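Local coordinates for protein protocadherin gamma-B3 (Homo sapiens, PDB 5K8R) that probably mediates calcium-dependent cell adhesion through its extracellular cadherin repeats and may help establish and maintain specific neuronal connections in the brain, at residues T46-P49 and E50-N53; P210-Q214 and D215-V219; E241-N244 and A245-I248; K256-R259 and Q260-L264. All coordinates share one frame; numbering follows the deposited sequence.

Interaction 1: residues T46-P49 and E50-N53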
ATOM      1  N   THR A  46     -46.025  49.743   4.771  1.00 41.78           N
ATOM      2  CA  THR A  46     -46.474  51.121   4.911  1.00 44.63           C
ATOM      3  C   THR A  46     -47.975  51.131   5.149  1.00 41.52           C
ATOM      4  O   THR A  46     -48.707  50.310   4.590  1.00 42.67           O
ATOM      5  CB  THR A  46     -46.138  51.973   3.672  1.00 47.24           C
ATOM      6  OG1 THR A  46     -46.565  51.291   2.486  1.00 60.73           O
ATOM      7  CG2 THR A  46     -44.641  52.247   3.589  1.00 41.83           C
ATOM      8  N   VAL A  47     -48.426  52.057   5.988  1.00 41.04           N
ATOM      9  CA  VAL A  47     -49.847  52.222   6.276  1.00 35.71           C
ATOM     10  C   VAL A  47     -50.392  53.313   5.363  1.00 48.51           C
ATOM     11  O   VAL A  47     -49.856  54.425   5.321  1.00 58.79           O
ATOM     12  CB  VAL A  47     -50.081  52.567   7.754  1.00 43.92           C
ATOM     13  CG1 VAL A  47     -51.557  52.774   8.023  1.00 31.39           C
ATOM     14  CG2 VAL A  47     -49.521  51.468   8.649  1.00 43.29           C
ATOM     15  N   SER A  48     -51.441  52.994   4.619  1.00 55.78           N
ATOM     16  CA  SER A  48     -52.099  53.987   3.776  1.00 63.76           C
ATOM     17  C   SER A  48     -52.880  54.948   4.665  1.00 74.40           C
ATOM     18  O   SER A  48     -53.879  54.534   5.263  1.00 77.78           O
ATOM     19  CB  SER A  48     -53.028  53.305   2.769  1.00 66.47           C
ATOM     20  OG  SER A  48     -52.304  52.819   1.652  1.00 75.29           O
ATOM     21  N   PRO A  49     -52.473  56.219   4.793  1.00 85.17           N
ATOM     22  CA  PRO A  49     -53.131  57.088   5.778  1.00 82.24           C
ATOM     23  C   PRO A  49     -54.486  57.602   5.312  1.00 81.41           C
ATOM     24  O   PRO A  49     -55.105  58.425   5.994  1.00 74.39           O
ATOM     25  CB  PRO A  49     -52.125  58.230   5.962  1.00 77.77           C
ATOM     26  CG  PRO A  49     -51.417  58.315   4.668  1.00 84.04           C
ATOM     27  CD  PRO A  49     -51.384  56.917   4.084  1.00 85.66           C
ATOM     28  N   GLU A  50     -54.961  57.128   4.160  1.00 87.12           N
ATOM     29  CA  GLU A  50     -56.288  57.494   3.679  1.00 91.02           C
ATOM     30  C   GLU A  50     -57.350  56.508   4.156  1.00 92.97           C
ATOM     31  O   GLU A  50     -58.381  56.918   4.698  1.00 98.15           O
ATOM     32  CB  GLU A  50     -56.289  57.579   2.150  1.00 98.92           C
ATOM     33  CG  GLU A  50     -55.042  58.217   1.555  1.00108.57           C
ATOM     34  CD  GLU A  50     -53.967  57.197   1.229  1.00108.18           C
ATOM     35  OE1 GLU A  50     -53.793  56.240   2.012  1.00105.54           O
ATOM     36  OE2 GLU A  50     -53.308  57.344   0.178  1.00107.45           O
ATOM     37  N   ASN A  51     -57.111  55.209   3.964  1.00 90.58           N
ATOM     38  CA  ASN A  51     -58.056  54.179   4.370  1.00 83.06           C
ATOM     39  C   ASN A  51     -57.565  53.316   5.524  1.00 70.09           C
ATOM     40  O   ASN A  51     -58.372  52.595   6.117  1.00 71.17           O
ATOM     41  CB  ASN A  51     -58.393  53.274   3.176  1.00 73.48           C
ATOM     42  CG  ASN A  51     -57.157  52.787   2.447  1.00 74.46           C
ATOM     43  OD1 ASN A  51     -56.119  52.534   3.059  1.00 78.06           O
ATOM     44  ND2 ASN A  51     -57.259  52.663   1.129  1.00 71.60           N
ATOM     45  N   GLY A  52     -56.274  53.365   5.849  1.00 58.88           N
ATOM     46  CA  GLY A  52     -55.745  52.593   6.954  1.00 63.17           C
ATOM     47  C   GLY A  52     -55.299  51.192   6.609  1.00 49.71           C
ATOM     48  O   GLY A  52     -55.339  50.311   7.476  1.00 48.07           O
ATOM     49  N   ASN A  53     -54.866  50.953   5.375  1.00 33.88           N
ATOM     50  CA  ASN A  53     -54.480  49.617   4.940  1.00 34.33           C
ATOM     51  C   ASN A  53     -52.977  49.420   5.092  1.00 38.27           C
ATOM     52  O   ASN A  53     -52.183  50.232   4.608  1.00 48.11           O
ATOM     53  CB  ASN A  53     -54.894  49.378   3.487  1.00 36.47           C
ATOM     54  CG  ASN A  53     -56.394  49.409   3.295  1.00 41.81           C
ATOM     55  OD1 ASN A  53     -57.157  49.248   4.248  1.00 50.10           O
ATOM     56  ND2 ASN A  53     -56.829  49.611   2.056  1.00 57.23           N
TER
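S48 sits where two side chains from the following residues fold back upon it, its CB lying 3.1 Å from E50 OE1 and 3.2 Å from N51 OD1. Its own hydroxyl is turned to stand beside the backbone N, so that the methylene, not OG, faces these two oxygens. E50 gets there by a sharp bend at its second torsion (chi2 91°), which brings the carboxylate back alongside the proline ring; P49 CD and E50 OE1 are 3.2 Å apart, and the two side chains lie side by side, pointing the same way. N51 takes a different route. Its CG is wedged between the backbone N and the carbonyl carbon (chi1 49°), and from there OD1 accepts from the backbone N of N53 at 3.1 Å, closing an Asx turn. Residues 46-53 hold the turn of the beta-hairpin formed by strands 45-47 and 53-56 of the first cadherin repeat, and its mouth is shut by S48 N, which donates to N53 O at 2.9 Å in an almost straight bond (172°). Deeper in the turn, G52 N reaches S48 O at 2.7 Å. The positive phi of G52 suits a residue without a CB, and its backbone also bonds to A21. On the strand side, V47 CA makes a CH...O contact of 3.5 Å with N53 O. V47 CG1 approaches the turn at G52 C, 4.3 Å away, and the valine side chain packs on L36 and L54.

Interaction 2: residues P210-Q214 and D215-V219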
ATOM      1  N   PRO A 210       2.138 -12.126  -9.440  1.00 50.64           N
ATOM      2  CA  PRO A 210       2.856 -12.183 -10.718  1.00 46.73           C
ATOM      3  C   PRO A 210       2.602 -13.505 -11.426  1.00 52.16           C
ATOM      4  O   PRO A 210       2.357 -14.537 -10.796  1.00 50.99           O
ATOM      5  CB  PRO A 210       4.327 -12.039 -10.308  1.00 39.14           C
ATOM      6  CG  PRO A 210       4.289 -11.399  -8.958  1.00 42.02           C
ATOM      7  CD  PRO A 210       3.050 -11.927  -8.302  1.00 37.17           C
ATOM      8  N   VAL A 211       2.656 -13.464 -12.756  1.00 42.60           N
ATOM      9  CA  VAL A 211       2.419 -14.636 -13.592  1.00 35.85           C
ATOM     10  C   VAL A 211       3.548 -14.733 -14.609  1.00 40.96           C
ATOM     11  O   VAL A 211       3.698 -13.848 -15.460  1.00 47.51           O
ATOM     12  CB  VAL A 211       1.058 -14.576 -14.304  1.00 39.75           C
ATOM     13  CG1 VAL A 211       0.952 -15.690 -15.334  1.00 35.91           C
ATOM     14  CG2 VAL A 211      -0.075 -14.670 -13.294  1.00 46.71           C
ATOM     15  N   PHE A 212       4.335 -15.802 -14.522  1.00 34.65           N
ATOM     16  CA  PHE A 212       5.393 -16.030 -15.495  1.00 32.88           C
ATOM     17  C   PHE A 212       4.801 -16.431 -16.839  1.00 41.47           C
ATOM     18  O   PHE A 212       3.804 -17.157 -16.907  1.00 43.69           O
ATOM     19  CB  PHE A 212       6.351 -17.116 -15.006  1.00 42.34           C
ATOM     20  CG  PHE A 212       7.412 -16.615 -14.071  1.00 42.94           C
ATOM     21  CD1 PHE A 212       8.482 -15.878 -14.553  1.00 40.04           C
ATOM     22  CD2 PHE A 212       7.349 -16.891 -12.716  1.00 40.51           C
ATOM     23  CE1 PHE A 212       9.464 -15.418 -13.697  1.00 41.25           C
ATOM     24  CE2 PHE A 212       8.328 -16.434 -11.856  1.00 38.25           C
ATOM     25  CZ  PHE A 212       9.389 -15.698 -12.348  1.00 33.83           C
ATOM     26  N   THR A 213       5.428 -15.953 -17.917  1.00 42.37           N
ATOM     27  CA  THR A 213       4.969 -16.310 -19.255  1.00 41.03           C
ATOM     28  C   THR A 213       5.205 -17.784 -19.555  1.00 46.34           C
ATOM     29  O   THR A 213       4.499 -18.367 -20.386  1.00 53.46           O
ATOM     30  CB  THR A 213       5.667 -15.440 -20.300  1.00 40.72           C
ATOM     31  OG1 THR A 213       7.072 -15.723 -20.300  1.00 43.08           O
ATOM     32  CG2 THR A 213       5.455 -13.968 -19.989  1.00 35.65           C
ATOM     33  N   GLN A 214       6.188 -18.399 -18.900  1.00 41.47           N
ATOM     34  CA  GLN A 214       6.477 -19.815 -19.062  1.00 39.77           C
ATOM     35  C   GLN A 214       6.830 -20.410 -17.709  1.00 39.12           C
ATOM     36  O   GLN A 214       7.497 -19.764 -16.896  1.00 42.99           O
ATOM     37  CB  GLN A 214       7.633 -20.055 -20.043  1.00 48.09           C
ATOM     38  CG  GLN A 214       7.415 -19.501 -21.441  1.00 52.96           C
ATOM     39  CD  GLN A 214       8.612 -19.726 -22.344  1.00 50.60           C
ATOM     40  OE1 GLN A 214       9.520 -20.487 -22.011  1.00 51.64           O
ATOM     41  NE2 GLN A 214       8.620 -19.059 -23.492  1.00 53.34           N
ATOM     42  N   ASP A 215       6.378 -21.640 -17.471  1.00 48.52           N
ATOM     43  CA  ASP A 215       6.780 -22.379 -16.281  1.00 49.06           C
ATOM     44  C   ASP A 215       8.152 -23.021 -16.428  1.00 52.85           C
ATOM     45  O   ASP A 215       8.639 -23.634 -15.473  1.00 59.07           O
ATOM     46  CB  ASP A 215       5.739 -23.452 -15.946  1.00 52.24           C
ATOM     47  CG  ASP A 215       4.421 -22.861 -15.490  1.00 77.59           C
ATOM     48  OD1 ASP A 215       4.438 -21.787 -14.852  1.00 86.11           O
ATOM     49  OD2 ASP A 215       3.367 -23.472 -15.768  1.00 88.93           O
ATOM     50  N   MET A 216       8.781 -22.892 -17.595  1.00 52.99           N
ATOM     51  CA  MET A 216      10.097 -23.466 -17.841  1.00 34.85           C
ATOM     52  C   MET A 216      10.737 -22.725 -19.004  1.00 37.86           C
ATOM     53  O   MET A 216      10.145 -22.635 -20.083  1.00 41.09           O
ATOM     54  CB  MET A 216       9.997 -24.965 -18.149  1.00 41.14           C
ATOM     55  CG  MET A 216      11.247 -25.557 -18.784  1.00 56.50           C
ATOM     56  SD  MET A 216      12.680 -25.547 -17.690  1.00 57.91           S
ATOM     57  CE  MET A 216      12.168 -26.734 -16.450  1.00 51.10           C
ATOM     58  N   TYR A 217      11.936 -22.194 -18.779  1.00 37.30           N
ATOM     59  CA  TYR A 217      12.709 -21.504 -19.810  1.00 36.72           C
ATOM     60  C   TYR A 217      13.930 -22.361 -20.123  1.00 48.86           C
ATOM     61  O   TYR A 217      14.920 -22.338 -19.386  1.00 55.70           O
ATOM     62  CB  TYR A 217      13.112 -20.105 -19.353  1.00 33.61           C
ATOM     63  CG  TYR A 217      11.949 -19.191 -19.043  1.00 40.55           C
ATOM     64  CD1 TYR A 217      11.341 -18.443 -20.043  1.00 35.25           C
ATOM     65  CD2 TYR A 217      11.466 -19.067 -17.747  1.00 47.87           C
ATOM     66  CE1 TYR A 217      10.279 -17.602 -19.763  1.00 38.41           C
ATOM     67  CE2 TYR A 217      10.404 -18.229 -17.456  1.00 36.73           C
ATOM     68  CZ  TYR A 217       9.816 -17.499 -18.468  1.00 44.36           C
ATOM     69  OH  TYR A 217       8.760 -16.663 -18.183  1.00 44.71           O
ATOM     70  N   ARG A 218      13.858 -23.118 -21.213  1.00 52.45           N
ATOM     71  CA  ARG A 218      14.938 -24.006 -21.617  1.00 43.52           C
ATOM     72  C   ARG A 218      15.707 -23.401 -22.785  1.00 35.85           C
ATOM     73  O   ARG A 218      15.118 -22.794 -23.683  1.00 37.90           O
ATOM     74  CB  ARG A 218      14.400 -25.386 -22.001  1.00 40.45           C
ATOM     75  CG  ARG A 218      15.481 -26.440 -22.185  1.00 49.92           C
ATOM     76  CD  ARG A 218      14.885 -27.826 -22.376  1.00 60.22           C
ATOM     77  NE  ARG A 218      15.917 -28.856 -22.459  1.00 64.83           N
ATOM     78  CZ  ARG A 218      15.670 -30.154 -22.604  1.00 63.24           C
ATOM     79  NH1 ARG A 218      14.420 -30.588 -22.682  1.00 66.36           N
ATOM     80  NH2 ARG A 218      16.672 -31.019 -22.671  1.00 60.21           N
ATOM     81  N   VAL A 219      17.028 -23.574 -22.764  1.00 40.73           N
ATOM     82  CA  VAL A 219      17.897 -23.016 -23.793  1.00 48.82           C
ATOM     83  C   VAL A 219      19.172 -23.843 -23.825  1.00 44.29           C
ATOM     84  O   VAL A 219      19.572 -24.433 -22.818  1.00 40.74           O
ATOM     85  CB  VAL A 219      18.185 -21.517 -23.524  1.00 55.09           C
ATOM     86  CG1 VAL A 219      19.040 -21.359 -22.281  1.00 46.79           C
ATOM     87  CG2 VAL A 219      18.844 -20.860 -24.733  1.00 68.71           C
TER
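Y217 and T213 meet across the sheet switch in the first strand of the third cadherin repeat, where the chain passes from one sheet of the beta-sandwich to the other. Strand 211-212 borders strand 230-237, whereas strand 216-222 runs parallel to strand 298-308 in the other sheet. Y217 spans the break between them. With CG beside the backbone N (chi1 -61°), its ring reaches back along the chain and delivers OH to the threonine, where T213 OG1 and Y217 OH share a hydrogen bond of 2.9 Å in which either may be the donor. The threonine oxygen meets the phenol at the ring edge, near the ring plane. The same OH also makes a weak hydrogen bond to the backbone O of M235, and so links the switch, weakly, to strand 230-237. Q214 crosses one face of the tyrosine: its CB lies 3.9 Å from the ring centroid and 23° off the normal, a CH-pi contact, and the amide farther out is nearly parallel to the ring. F212 meets the tyrosine differently. Its side chain stands at about a right angle to that of Y217, directed inward onto C301, V289 and A291, and the phenol oxygen comes to its edge, F212 CD1 lying 3.7 Å from Y217 OH. The apolar part of the same meeting brings F212 CD1 to 4.2 Å from Y217 CE2.

Interaction 3: residues E241-N244 and A245-I248. With CA (calcium ion), chain H.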
ATOM      1  N   GLU A 241      -1.309  -2.181 -10.227  1.00 43.55           N
ATOM      2  CA  GLU A 241      -0.859  -0.832 -10.536  1.00 47.90           C
ATOM      3  C   GLU A 241       0.154  -0.369  -9.501  1.00 48.03           C
ATOM      4  O   GLU A 241       0.029  -0.685  -8.315  1.00 59.59           O
ATOM      5  CB  GLU A 241      -2.043   0.145 -10.580  1.00 50.05           C
ATOM      6  CG  GLU A 241      -1.680   1.564 -10.985  1.00 57.67           C
ATOM      7  CD  GLU A 241      -2.862   2.510 -10.908  1.00 68.13           C
ATOM      8  OE1 GLU A 241      -3.903   2.119 -10.340  1.00 67.52           O
ATOM      9  OE2 GLU A 241      -2.752   3.645 -11.418  1.00 74.78           O
ATOM     10  N   GLY A 242       1.155   0.379  -9.960  1.00 48.59           N
ATOM     11  CA  GLY A 242       2.099   0.996  -9.041  1.00 46.90           C
ATOM     12  C   GLY A 242       3.008  -0.023  -8.382  1.00 49.11           C
ATOM     13  O   GLY A 242       3.550  -0.926  -9.030  1.00 44.48           O
ATOM     14  N   ILE A 243       3.182   0.128  -7.066  1.00 54.22           N
ATOM     15  CA  ILE A 243       4.036  -0.787  -6.313  1.00 51.99           C
ATOM     16  C   ILE A 243       3.480  -2.202  -6.356  1.00 50.42           C
ATOM     17  O   ILE A 243       4.236  -3.180  -6.289  1.00 63.24           O
ATOM     18  CB  ILE A 243       4.210  -0.278  -4.866  1.00 52.19           C
ATOM     19  CG1 ILE A 243       5.171  -1.175  -4.082  1.00 58.66           C
ATOM     20  CG2 ILE A 243       2.862  -0.181  -4.162  1.00 63.96           C
ATOM     21  CD1 ILE A 243       6.566  -1.234  -4.665  1.00 55.61           C
ATOM     22  N   ASN A 244       2.161  -2.343  -6.495  1.00 40.57           N
ATOM     23  CA  ASN A 244       1.541  -3.658  -6.606  1.00 44.37           C
ATOM     24  C   ASN A 244       1.875  -4.367  -7.913  1.00 54.76           C
ATOM     25  O   ASN A 244       1.424  -5.501  -8.108  1.00 49.15           O
ATOM     26  CB  ASN A 244       0.022  -3.534  -6.464  1.00 49.21           C
ATOM     27  CG  ASN A 244      -0.396  -2.978  -5.118  1.00 55.98           C
ATOM     28  OD1 ASN A 244       0.267  -3.206  -4.106  1.00 54.50           O
ATOM     29  ND2 ASN A 244      -1.504  -2.246  -5.098  1.00 64.78           N
ATOM     30  N   ALA A 245       2.643  -3.740  -8.807  1.00 53.90           N
ATOM     31  CA  ALA A 245       3.028  -4.355 -10.068  1.00 49.49           C
ATOM     32  C   ALA A 245       4.533  -4.436 -10.280  1.00 57.69           C
ATOM     33  O   ALA A 245       4.968  -5.144 -11.196  1.00 60.15           O
ATOM     34  CB  ALA A 245       2.398  -3.598 -11.248  1.00 45.53           C
ATOM     35  N   GLU A 246       5.335  -3.738  -9.477  1.00 55.52           N
ATOM     36  CA  GLU A 246       6.785  -3.810  -9.605  1.00 61.28           C
ATOM     37  C   GLU A 246       7.267  -5.197  -9.198  1.00 59.38           C
ATOM     38  O   GLU A 246       7.020  -5.639  -8.072  1.00 64.80           O
ATOM     39  CB  GLU A 246       7.448  -2.738  -8.745  1.00 71.32           C
ATOM     40  CG  GLU A 246       7.051  -1.317  -9.106  1.00 86.03           C
ATOM     41  CD  GLU A 246       7.729  -0.284  -8.227  1.00 98.13           C
ATOM     42  OE1 GLU A 246       8.530  -0.679  -7.354  1.00101.08           O
ATOM     43  OE2 GLU A 246       7.461   0.922  -8.409  1.00103.71           O
ATOM     44  N   ILE A 247       7.961  -5.878 -10.106  1.00 54.33           N
ATOM     45  CA  ILE A 247       8.354  -7.271  -9.925  1.00 49.28           C
ATOM     46  C   ILE A 247       9.869  -7.349  -9.800  1.00 45.56           C
ATOM     47  O   ILE A 247      10.598  -6.761 -10.608  1.00 44.34           O
ATOM     48  CB  ILE A 247       7.853  -8.146 -11.087  1.00 49.11           C
ATOM     49  CG1 ILE A 247       6.325  -8.166 -11.113  1.00 43.82           C
ATOM     50  CG2 ILE A 247       8.413  -9.556 -10.978  1.00 49.49           C
ATOM     51  CD1 ILE A 247       5.744  -8.926 -12.282  1.00 53.73           C
ATOM     52  N   ILE A 248      10.323  -8.138  -8.827  1.00 49.81           N
ATOM     53  CA  ILE A 248      11.741  -8.384  -8.587  1.00 53.54           C
ATOM     54  C   ILE A 248      12.015  -9.888  -8.728  1.00 44.44           C
ATOM     55  O   ILE A 248      11.414 -10.702  -8.029  1.00 43.00           O
ATOM     56  CB  ILE A 248      12.172  -7.916  -7.186  1.00 52.13           C
ATOM     57  CG1 ILE A 248      11.396  -8.676  -6.108  1.00 55.96           C
ATOM     58  CG2 ILE A 248      11.966  -6.417  -7.039  1.00 59.78           C
ATOM     59  CD1 ILE A 248      11.906  -8.435  -4.703  1.00 45.62           C
TER
HETATM   60 CA    CA H 507       0.362  -7.625  -7.859  1.00 42.80          CA
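N244 O binds a calcium ion at 2.4 Å, while on the far side of the same peptide bond A245 N donates to G242 O at 3.0 Å. One peptide group thus serves both the metal and the turn that presents it. These residues belong to the calcium-binding loop of the third cadherin repeat: D238, D240, G242 and N244 occupy the fixed positions of the cadherin DxDxGxN motif, and 243-244 form a short 3-10 turn. N206, N208, D238, D240 and D293 supply the remaining protein ligands, so the ion joins this loop to the linker coming from the second repeat. The asparagine side chain turns elsewhere: N244 ND2 bonds to D204, a ligand of an adjacent calcium, and E241 N bonds to the same carboxylate, making the loop a second shell for that site. E246 N adds two weak bonds of 3.4 Å, to G242 O and I243 O, at the end of the 3-10 turn. G242 itself enters the turn at a positive phi. Packing between the two segments is limited to a few contacts. A245 CB rests 3.7 Å from G242 O, and E246 CG comes to 3.5 Å from the same oxygen. Beyond CG the glutamate is fully extended and passes obliquely over I243, whose CG1 is anti to the backbone N (chi1 -177°); the end of that branch, I243 CD1, touches E246 OE1 at 3.4 Å.

Interaction 4: residues K256-R259 and Q260-L264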
ATOM      1  N   LYS A 256      26.791 -22.338  -4.598  1.00 82.95           N
ATOM      2  CA  LYS A 256      27.934 -21.473  -4.871  1.00 80.29           C
ATOM      3  C   LYS A 256      28.553 -21.760  -6.233  1.00 63.29           C
ATOM      4  O   LYS A 256      29.128 -20.855  -6.848  1.00 53.25           O
ATOM      5  CB  LYS A 256      28.981 -21.616  -3.768  1.00 87.24           C
ATOM      6  CG  LYS A 256      28.619 -20.891  -2.483  1.00 84.66           C
ATOM      7  CD  LYS A 256      29.810 -20.795  -1.549  1.00 81.76           C
ATOM      8  CE  LYS A 256      29.496 -19.917  -0.350  1.00 81.94           C
ATOM      9  NZ  LYS A 256      30.672 -19.760   0.549  1.00 84.24           N
ATOM     10  N   GLU A 257      28.451 -23.000  -6.721  1.00 63.55           N
ATOM     11  CA  GLU A 257      28.967 -23.304  -8.052  1.00 73.38           C
ATOM     12  C   GLU A 257      28.167 -22.599  -9.138  1.00 71.99           C
ATOM     13  O   GLU A 257      28.696 -22.331 -10.222  1.00 82.37           O
ATOM     14  CB  GLU A 257      28.964 -24.813  -8.300  1.00 84.70           C
ATOM     15  CG  GLU A 257      27.606 -25.477  -8.148  1.00 94.35           C
ATOM     16  CD  GLU A 257      27.593 -26.898  -8.679  1.00102.70           C
ATOM     17  OE1 GLU A 257      27.748 -27.075  -9.905  1.00100.68           O
ATOM     18  OE2 GLU A 257      27.447 -27.840  -7.871  1.00108.74           O
ATOM     19  N   VAL A 258      26.900 -22.289  -8.870  1.00 62.49           N
ATOM     20  CA  VAL A 258      26.047 -21.615  -9.841  1.00 56.38           C
ATOM     21  C   VAL A 258      25.975 -20.130  -9.515  1.00 50.77           C
ATOM     22  O   VAL A 258      25.796 -19.296 -10.409  1.00 44.70           O
ATOM     23  CB  VAL A 258      24.645 -22.244  -9.867  1.00 53.57           C
ATOM     24  CG1 VAL A 258      23.864 -21.740 -11.064  1.00 53.21           C
ATOM     25  CG2 VAL A 258      24.752 -23.764  -9.877  1.00 69.76           C
ATOM     26  N   ARG A 259      26.110 -19.794  -8.229  1.00 41.92           N
ATOM     27  CA  ARG A 259      26.169 -18.393  -7.830  1.00 48.59           C
ATOM     28  C   ARG A 259      27.344 -17.678  -8.486  1.00 56.51           C
ATOM     29  O   ARG A 259      27.234 -16.501  -8.851  1.00 57.11           O
ATOM     30  CB  ARG A 259      26.258 -18.290  -6.305  1.00 62.32           C
ATOM     31  CG  ARG A 259      26.526 -16.881  -5.804  1.00 76.61           C
ATOM     32  CD  ARG A 259      26.487 -16.786  -4.289  1.00 85.16           C
ATOM     33  NE  ARG A 259      25.124 -16.682  -3.776  1.00 98.37           N
ATOM     34  CZ  ARG A 259      24.416 -17.712  -3.326  1.00 96.69           C
ATOM     35  NH1 ARG A 259      24.942 -18.930  -3.326  1.00106.91           N
ATOM     36  NH2 ARG A 259      23.184 -17.526  -2.875  1.00 78.00           N
ATOM     37  N   GLN A 260      28.465 -18.372  -8.659  1.00 59.48           N
ATOM     38  CA  GLN A 260      29.641 -17.811  -9.308  1.00 57.26           C
ATOM     39  C   GLN A 260      29.612 -17.965 -10.823  1.00 56.63           C
ATOM     40  O   GLN A 260      30.603 -17.639 -11.485  1.00 64.06           O
ATOM     41  CB  GLN A 260      30.909 -18.462  -8.750  1.00 70.25           C
ATOM     42  CG  GLN A 260      31.149 -18.200  -7.275  1.00 84.69           C
ATOM     43  CD  GLN A 260      31.507 -16.756  -6.990  1.00 96.64           C
ATOM     44  OE1 GLN A 260      30.750 -16.035  -6.341  1.00105.39           O
ATOM     45  NE2 GLN A 260      32.670 -16.327  -7.468  1.00 95.40           N
ATOM     46  N   LEU A 261      28.512 -18.458 -11.385  1.00 52.70           N
ATOM     47  CA  LEU A 261      28.417 -18.714 -12.818  1.00 41.67           C
ATOM     48  C   LEU A 261      27.330 -17.913 -13.513  1.00 49.10           C
ATOM     49  O   LEU A 261      27.547 -17.432 -14.628  1.00 52.67           O
ATOM     50  CB  LEU A 261      28.183 -20.211 -13.072  1.00 48.98           C
ATOM     51  CG  LEU A 261      29.399 -21.024 -13.521  1.00 62.25           C
ATOM     52  CD1 LEU A 261      29.867 -20.563 -14.891  1.00 73.56           C
ATOM     53  CD2 LEU A 261      30.528 -20.928 -12.507  1.00 67.24           C
ATOM     54  N   PHE A 262      26.164 -17.752 -12.893  1.00 52.50           N
ATOM     55  CA  PHE A 262      25.044 -17.072 -13.522  1.00 53.06           C
ATOM     56  C   PHE A 262      24.565 -15.912 -12.657  1.00 49.71           C
ATOM     57  O   PHE A 262      24.788 -15.876 -11.443  1.00 46.14           O
ATOM     58  CB  PHE A 262      23.885 -18.040 -13.791  1.00 42.89           C
ATOM     59  CG  PHE A 262      24.231 -19.142 -14.751  1.00 44.84           C
ATOM     60  CD1 PHE A 262      24.280 -18.901 -16.114  1.00 36.20           C
ATOM     61  CD2 PHE A 262      24.505 -20.419 -14.291  1.00 51.98           C
ATOM     62  CE1 PHE A 262      24.598 -19.913 -17.000  1.00 49.41           C
ATOM     63  CE2 PHE A 262      24.823 -21.435 -15.173  1.00 51.28           C
ATOM     64  CZ  PHE A 262      24.870 -21.182 -16.529  1.00 44.88           C
ATOM     65  N   LYS A 263      23.898 -14.961 -13.308  1.00 42.04           N
ATOM     66  CA  LYS A 263      23.376 -13.769 -12.658  1.00 39.92           C
ATOM     67  C   LYS A 263      22.006 -13.452 -13.234  1.00 41.63           C
ATOM     68  O   LYS A 263      21.829 -13.460 -14.456  1.00 45.40           O
ATOM     69  CB  LYS A 263      24.319 -12.574 -12.846  1.00 55.69           C
ATOM     70  CG  LYS A 263      23.735 -11.240 -12.406  1.00 67.58           C
ATOM     71  CD  LYS A 263      24.680 -10.092 -12.724  1.00 70.90           C
ATOM     72  CE  LYS A 263      24.051  -8.749 -12.386  1.00 72.30           C
ATOM     73  NZ  LYS A 263      23.692  -8.649 -10.945  1.00 79.06           N
ATOM     74  N   LEU A 264      21.043 -13.176 -12.357  1.00 44.51           N
ATOM     75  CA  LEU A 264      19.683 -12.828 -12.752  1.00 43.29           C
ATOM     76  C   LEU A 264      19.398 -11.399 -12.316  1.00 44.86           C
ATOM     77  O   LEU A 264      19.420 -11.097 -11.118  1.00 44.62           O
ATOM     78  CB  LEU A 264      18.666 -13.792 -12.137  1.00 34.64           C
ATOM     79  CG  LEU A 264      17.200 -13.557 -12.510  1.00 40.66           C
ATOM     80  CD1 LEU A 264      16.989 -13.749 -14.003  1.00 33.79           C
ATOM     81  CD2 LEU A 264      16.286 -14.476 -11.712  1.00 35.58           C
TER
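Q260, the first residue to leave the short helix 256-259, still completes a helical bond: its N donates to K256 O at 3.1 Å. With CG beside the backbone N (chi1 -64°), Q260 CG lies 3.4 Å from that same K256 O; the chain bends only beyond it. At L261 the pattern changes. L261 N turns to V258 O at 3.0 Å, while L261 CD2 lies against the preceding carbonyl, 3.2 Å from E257 O. F262 N also donates to V258 O, at 2.9 Å and 164°. V258 O therefore holds both L261 and the first strand residue, F262, taking the former from well above the carbonyl plane and the latter from almost straight ahead. The valine serves twice, since V258 CG1 meets the phenylalanine ring at its edge, in plane, 3.5 Å from F262 CD2. That ring also packs edge-to-face with Y285, and V258 rests on Y285 as well. K263 continues by backbone pairing with T272, which sets strand 262-264 beside strand 270-273. This single helical turn running into a strand carries the chain from strand 248-252 in one sheet to 262-264 in the other, a crossover within the cadherin beta-sandwich.

From the N terminus, interaction 1 closes a hairpin in the first repeat, its centre about 82 Å or more from the centres of the others. Interactions 2, 3 and 4 follow within about 55 residues: 210-219 enters the third repeat and switches sheets, 241-248 folds the calcium loop that follows strand 230-237, and the helical turn of interaction 4 leads from strand 248-252 to the opposite sheet. All four are local and in series, so none nests in or crosses another. Interactions 2 and 3 touch directly, P210 CB packing 3.9 Å from I247 CD1, which joins the repeat's entry to its calcium-binding end. Interactions 2 and 4 share a sheet, whose outermost strands are 211-212 and 262-264.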